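Local coordinates for glutathione S-transferase (Lodderomyces elongisporus, PDB 4IVF), which probably acts as a glutathione transferase of the Ure2p-like type, binding two glutathione molecules in each subunit of its dimer, at residues P14-F24 and V176-R187. Residues are numbered along the deposited sequence; the frame is centred on the assembly and turned at random.
Sequences PTPNGYKISIF and VADFALLGWAYR. With GSH (glutathione), chain T; GSH (glutathione), chain U.
Pro16 and Trp184 meet at the interdomain interface of the glutathione transferase fold, where the first helix of the thioredoxin-like domain packs on a core helix of the all-helical domain. The axes of helix 16-24 and helix 176-185 approach to 7.7 Å at 139°, so they cross at a wide angle, in an obliquely antiparallel sense. Gly183, with no side chain, lets the backbones close in: its CA lies 3.6 Å from Pro16 O in a CA-H...O contact. Pro16 CB sits over one indole face, 3.5 Å from the centroid of the five-membered ring of Trp184 and nearly on its normal, a CH-pi contact. The proline is hemmed in further by Arg187, whose CG touches Pro16 CG while its guanidinium turns one face to Pro16 CD; Arg187 NH2 gives a weak hydrogen bond to Pro14 O (3.3 Å), and water 1 joins the same NH2 to Tyr19 OH.

At the indole edge, Trp184 NE1 donates to Asn17 OD1 (3.2 Å), reaching it from above the carbonyl plane, whereas Lys20 NZ approaches OD1 nearly head-on, with a C=O...N angle of 163°. Together these bonds would steady the amide with ND2 donating to O31 of one glutathione (2.9 Å), so the interface forms part of the glutathione pocket, which Trp184 also lines. Lys20 arrives there through a chain extended beyond CG that runs past Ala180, and its NZ also bonds Gln114 and Thr78.

Farther along, Val176 CG1 covers one face of the Phe24 ring, 3.9 Å from its centroid. Phe179 CD2 lies 3.6 Å from Phe24 CD1, and Phe179 CD1 meets Ile23 CG2.

Helix 78-89 supports Phe24 and Val176 through Leu82, helix 102-131 backs Ala180 and Trp184, and helix 199-209 packs on Phe179 and Leu182; helix 16-27 itself follows strand 8-12 of the four-stranded sheet.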
loop_
_atom_site.group_PDB
_atom_site.type_symbol
_atom_site.label_atom_id
_atom_site.label_comp_id
_atom_site.label_asym_id
_atom_site.label_seq_id
_atom_site.Cartn_x
_atom_site.Cartn_y
_atom_site.Cartn_z
ATOM N N PRO F 14 -17.086 -0.047 11.119
ATOM C CA PRO F 14 -16.218 0.152 12.290
ATOM C C PRO F 14 -15.039 -0.828 12.306
ATOM O O PRO F 14 -15.113 -1.892 12.916
ATOM C CB PRO F 14 -17.164 -0.089 13.470
ATOM C CG PRO F 14 -18.242 -0.951 12.917
ATOM C CD PRO F 14 -18.397 -0.611 11.478
ATOM N N THR F 15 -13.960 -0.450 11.625
ATOM C CA THR F 15 -12.839 -1.341 11.332
ATOM C C THR F 15 -11.578 -0.469 11.267
ATOM O O THR F 15 -11.691 0.743 11.053
ATOM C CB THR F 15 -13.036 -2.055 9.963
ATOM O OG1 THR F 15 -13.150 -1.078 8.924
ATOM C CG2 THR F 15 -14.287 -2.969 9.953
ATOM N N PRO F 16 -10.382 -1.076 11.445
ATOM C CA PRO F 16 -9.120 -0.309 11.463
ATOM C C PRO F 16 -8.978 0.564 10.230
ATOM O O PRO F 16 -8.482 1.690 10.306
ATOM C CB PRO F 16 -8.024 -1.385 11.417
ATOM C CG PRO F 16 -8.700 -2.693 11.656
ATOM C CD PRO F 16 -10.169 -2.539 11.494
ATOM N N ASN F 17 -9.426 0.037 9.092
ATOM C CA ASN F 17 -9.310 0.752 7.840
ATOM C C ASN F 17 -10.266 1.931 7.745
ATOM O O ASN F 17 -9.864 3.026 7.327
ATOM C CB ASN F 17 -9.470 -0.207 6.667
ATOM C CG ASN F 17 -8.205 -0.980 6.401
ATOM O OD1 ASN F 17 -7.094 -0.449 6.561
ATOM N ND2 ASN F 17 -8.353 -2.239 6.027
ATOM N N GLY F 18 -11.516 1.701 8.141
ATOM C CA GLY F 18 -12.495 2.762 8.259
ATOM C C GLY F 18 -12.035 3.894 9.163
ATOM O O GLY F 18 -12.185 5.071 8.828
ATOM N N TYR F 19 -11.462 3.529 10.307
ATOM C CA TYR F 19 -11.002 4.495 11.294
ATOM C C TYR F 19 -9.895 5.412 10.766
ATOM O O TYR F 19 -9.824 6.579 11.147
ATOM C CB TYR F 19 -10.512 3.768 12.554
ATOM C CG TYR F 19 -11.594 3.011 13.284
ATOM C CD1 TYR F 19 -12.889 3.501 13.341
ATOM C CD2 TYR F 19 -11.321 1.809 13.905
ATOM C CE1 TYR F 19 -13.881 2.818 14.007
ATOM C CE2 TYR F 19 -12.303 1.121 14.576
ATOM C CZ TYR F 19 -13.582 1.628 14.626
ATOM O OH TYR F 19 -14.568 0.942 15.297
ATOM N N LYS F 20 -9.030 4.888 9.906
ATOM C CA LYS F 20 -7.980 5.700 9.296
ATOM C C LYS F 20 -8.586 6.935 8.663
ATOM O O LYS F 20 -8.105 8.053 8.850
ATOM C CB LYS F 20 -7.246 4.928 8.206
ATOM C CG LYS F 20 -6.327 3.819 8.668
ATOM C CD LYS F 20 -5.662 3.256 7.435
ATOM C CE LYS F 20 -5.079 1.877 7.608
ATOM N NZ LYS F 20 -4.634 1.381 6.254
ATOM N N ILE F 21 -9.662 6.724 7.916
ATOM C CA ILE F 21 -10.274 7.793 7.158
ATOM C C ILE F 21 -11.133 8.685 8.049
ATOM O O ILE F 21 -11.085 9.908 7.931
ATOM C CB ILE F 21 -11.098 7.252 5.960
ATOM C CG1 ILE F 21 -10.227 6.350 5.079
ATOM C CG2 ILE F 21 -11.667 8.392 5.151
ATOM C CD1 ILE F 21 -8.799 6.837 4.899
ATOM N N SER F 22 -11.900 8.086 8.955
ATOM C CA SER F 22 -12.764 8.903 9.807
ATOM C C SER F 22 -11.934 9.759 10.769
ATOM O O SER F 22 -12.260 10.917 11.016
ATOM C CB SER F 22 -13.784 8.054 10.566
ATOM O OG SER F 22 -13.164 7.202 11.518
ATOM N N ILE F 23 -10.863 9.187 11.306
ATOM C CA ILE F 23 -9.910 9.970 12.093
ATOM C C ILE F 23 -9.277 11.114 11.278
ATOM O O ILE F 23 -9.211 12.250 11.750
ATOM C CB ILE F 23 -8.799 9.093 12.694
ATOM C CG1 ILE F 23 -9.381 8.164 13.764
ATOM C CG2 ILE F 23 -7.696 9.967 13.301
ATOM C CD1 ILE F 23 -8.446 7.082 14.189
ATOM N N PHE F 24 -8.811 10.835 10.063
ATOM C CA PHE F 24 -8.156 11.902 9.304
ATOM C C PHE F 24 -9.120 13.016 8.928
ATOM O O PHE F 24 -8.762 14.191 8.991
ATOM C CB PHE F 24 -7.418 11.403 8.064
ATOM C CG PHE F 24 -6.347 12.341 7.606
ATOM C CD1 PHE F 24 -5.481 12.916 8.531
ATOM C CD2 PHE F 24 -6.197 12.656 6.269
ATOM C CE1 PHE F 24 -4.484 13.802 8.125
ATOM C CE2 PHE F 24 -5.211 13.532 5.851
ATOM C CZ PHE F 24 -4.343 14.111 6.784
ATOM N N VAL F 176 -0.133 11.443 7.479
ATOM C CA VAL F 176 -1.060 10.362 7.157
ATOM C C VAL F 176 -0.443 9.016 7.540
ATOM O O VAL F 176 -1.154 8.050 7.792
ATOM C CB VAL F 176 -1.468 10.351 5.650
ATOM C CG1 VAL F 176 -2.369 11.534 5.314
ATOM C CG2 VAL F 176 -0.242 10.348 4.751
ATOM N N ALA F 177 0.883 8.952 7.589
ATOM C CA ALA F 177 1.530 7.701 7.949
ATOM C C ALA F 177 1.191 7.325 9.394
ATOM O O ALA F 177 0.873 6.178 9.682
ATOM C CB ALA F 177 3.036 7.783 7.732
ATOM N N ASP F 178 1.230 8.299 10.296
ATOM C CA ASP F 178 0.840 8.052 11.684
ATOM C C ASP F 178 -0.638 7.667 11.782
ATOM O O ASP F 178 -1.010 6.738 12.494
ATOM C CB ASP F 178 1.102 9.285 12.552
ATOM C CG ASP F 178 2.541 9.752 12.485
ATOM O OD1 ASP F 178 2.883 10.516 11.559
ATOM O OD2 ASP F 178 3.334 9.352 13.357
ATOM N N PHE F 179 -1.492 8.394 11.078
ATOM C CA PHE F 179 -2.915 8.121 11.184
ATOM C C PHE F 179 -3.276 6.765 10.603
ATOM O O PHE F 179 -4.139 6.079 11.129
ATOM C CB PHE F 179 -3.730 9.271 10.607
ATOM C CG PHE F 179 -3.568 10.547 11.383
ATOM C CD1 PHE F 179 -4.007 10.626 12.695
ATOM C CD2 PHE F 179 -2.942 11.648 10.822
ATOM C CE1 PHE F 179 -3.852 11.786 13.434
ATOM C CE2 PHE F 179 -2.776 12.808 11.546
ATOM C CZ PHE F 179 -3.233 12.881 12.866
ATOM N N ALA F 180 -2.574 6.363 9.551
ATOM C CA ALA F 180 -2.722 5.023 8.979
ATOM C C ALA F 180 -2.379 3.936 9.985
ATOM O O ALA F 180 -3.145 2.984 10.166
ATOM C CB ALA F 180 -1.857 4.871 7.725
ATOM N N LEU F 181 -1.218 4.062 10.624
ATOM C CA LEU F 181 -0.776 3.060 11.592
ATOM C C LEU F 181 -1.747 2.980 12.780
ATOM O O LEU F 181 -2.053 1.898 13.298
ATOM C CB LEU F 181 0.653 3.372 12.073
ATOM C CG LEU F 181 1.201 2.376 13.105
ATOM C CD1 LEU F 181 1.308 0.990 12.502
ATOM C CD2 LEU F 181 2.539 2.826 13.672
ATOM N N LEU F 182 -2.245 4.140 13.183
ATOM C CA LEU F 182 -3.103 4.275 14.357
ATOM C C LEU F 182 -4.377 3.418 14.276
ATOM O O LEU F 182 -4.819 2.850 15.276
ATOM C CB LEU F 182 -3.469 5.751 14.543
ATOM C CG LEU F 182 -4.307 6.137 15.755
ATOM C CD1 LEU F 182 -3.612 5.690 17.037
ATOM C CD2 LEU F 182 -4.578 7.634 15.765
ATOM N N GLY F 183 -4.970 3.334 13.087
ATOM C CA GLY F 183 -6.187 2.559 12.915
ATOM C C GLY F 183 -5.976 1.116 13.337
ATOM O O GLY F 183 -6.822 0.548 14.012
ATOM N N TRP F 184 -4.834 0.545 12.950
ATOM C CA TRP F 184 -4.499 -0.853 13.211
ATOM C C TRP F 184 -3.866 -1.104 14.569
ATOM O O TRP F 184 -4.018 -2.193 15.139
ATOM C CB TRP F 184 -3.582 -1.393 12.116
ATOM C CG TRP F 184 -4.351 -1.817 10.889
ATOM C CD1 TRP F 184 -4.635 -1.058 9.791
ATOM C CD2 TRP F 184 -4.941 -3.099 10.658
ATOM N NE1 TRP F 184 -5.373 -1.792 8.883
ATOM C CE2 TRP F 184 -5.572 -3.048 9.392
ATOM C CE3 TRP F 184 -4.987 -4.293 11.390
ATOM C CZ2 TRP F 184 -6.241 -4.147 8.843
ATOM C CZ3 TRP F 184 -5.664 -5.390 10.845
ATOM C CH2 TRP F 184 -6.283 -5.305 9.586
ATOM N N ALA F 185 -3.141 -0.108 15.077
ATOM C CA ALA F 185 -2.556 -0.195 16.414
ATOM C C ALA F 185 -3.687 -0.357 17.429
ATOM O O ALA F 185 -3.561 -1.053 18.432
ATOM C CB ALA F 185 -1.737 1.056 16.721
ATOM N N TYR F 186 -4.801 0.299 17.136
ATOM C CA TYR F 186 -5.988 0.230 17.958
ATOM C C TYR F 186 -6.484 -1.215 18.114
ATOM O O TYR F 186 -7.114 -1.553 19.113
ATOM C CB TYR F 186 -7.062 1.105 17.319
ATOM C CG TYR F 186 -8.339 1.197 18.096
ATOM C CD1 TYR F 186 -8.433 2.005 19.217
ATOM C CD2 TYR F 186 -9.463 0.483 17.702
ATOM C CE1 TYR F 186 -9.612 2.089 19.935
ATOM C CE2 TYR F 186 -10.646 0.566 18.412
ATOM C CZ TYR F 186 -10.717 1.369 19.523
ATOM O OH TYR F 186 -11.897 1.446 20.229
ATOM N N ARG F 187 -6.168 -2.067 17.138
ATOM C CA ARG F 187 -6.668 -3.441 17.120
ATOM C C ARG F 187 -5.740 -4.472 17.784
ATOM O O ARG F 187 -6.097 -5.654 17.883
ATOM C CB ARG F 187 -6.963 -3.875 15.684
ATOM C CG ARG F 187 -8.338 -3.491 15.164
ATOM C CD ARG F 187 -9.380 -4.473 15.655
ATOM N NE ARG F 187 -10.609 -4.367 14.885
ATOM C CZ ARG F 187 -11.594 -3.519 15.160
ATOM N NH1 ARG F 187 -11.497 -2.686 16.192
ATOM N NH2 ARG F 187 -12.682 -3.508 14.400
HETATM N N1 GSH T . -11.913 -10.741 2.997
HETATM C CA1 GSH T . -11.445 -10.862 4.356
HETATM C C1 GSH T . -10.970 -12.230 4.602
HETATM O O11 GSH T . -10.918 -13.050 3.656
HETATM O O12 GSH T . -10.600 -12.580 5.743
HETATM C CB1 GSH T . -12.513 -10.423 5.364
HETATM C CG1 GSH T . -11.886 -9.811 6.563
HETATM C CD1 GSH T . -11.283 -8.434 6.284
HETATM O OE1 GSH T . -11.672 -7.735 5.335
HETATM N N2 GSH T . -10.192 -7.882 7.170
HETATM C CA2 GSH T . -9.622 -6.574 6.889
HETATM C C2 GSH T . -8.207 -6.734 6.408
HETATM O O2 GSH T . -7.529 -7.669 6.811
HETATM C CB2 GSH T . -9.589 -5.771 8.110
HETATM S SG2 GSH T . -11.189 -5.673 8.834
HETATM N N3 GSH T . -7.622 -5.782 5.479
HETATM C CA3 GSH T . -6.252 -5.978 5.052
HETATM C C3 GSH T . -5.591 -4.678 4.821
HETATM O O31 GSH T . -5.941 -3.648 5.448
HETATM O O32 GSH T . -4.665 -4.616 3.964
HETATM N N1 GSH U . -6.327 -2.215 1.083
HETATM C CA1 GSH U . -7.600 -1.773 1.576
HETATM C C1 GSH U . -7.489 -0.428 2.149
HETATM O O11 GSH U . -8.406 0.408 1.993
HETATM O O12 GSH U . -6.482 -0.098 2.815
HETATM C CB1 GSH U . -8.123 -2.753 2.620
HETATM C CG1 GSH U . -9.569 -2.511 2.799
HETATM C CD1 GSH U . -10.262 -3.553 3.666
HETATM O OE1 GSH U . -9.680 -4.545 4.128
HETATM N N2 GSH U . -11.724 -3.370 3.973
HETATM C CA2 GSH U . -12.401 -4.362 4.777
HETATM C C2 GSH U . -13.573 -4.892 3.980
HETATM O O2 GSH U . -14.266 -4.111 3.321
HETATM C CB2 GSH U . -12.874 -3.734 6.010
HETATM S SG2 GSH U . -11.505 -3.081 6.923
HETATM N N3 GSH U . -13.887 -6.317 3.991
HETATM C CA3 GSH U . -15.024 -6.792 3.226
HETATM C C3 GSH U . -14.668 -7.919 2.340
HETATM O O31 GSH U . -13.489 -8.111 1.964
HETATM O O32 GSH U . -15.579 -8.698 1.955
HETATM O O HOH W 1 -14.421 -1.731 16.198
HETATM O O HOH W 2 -4.213 -1.467 5.827
#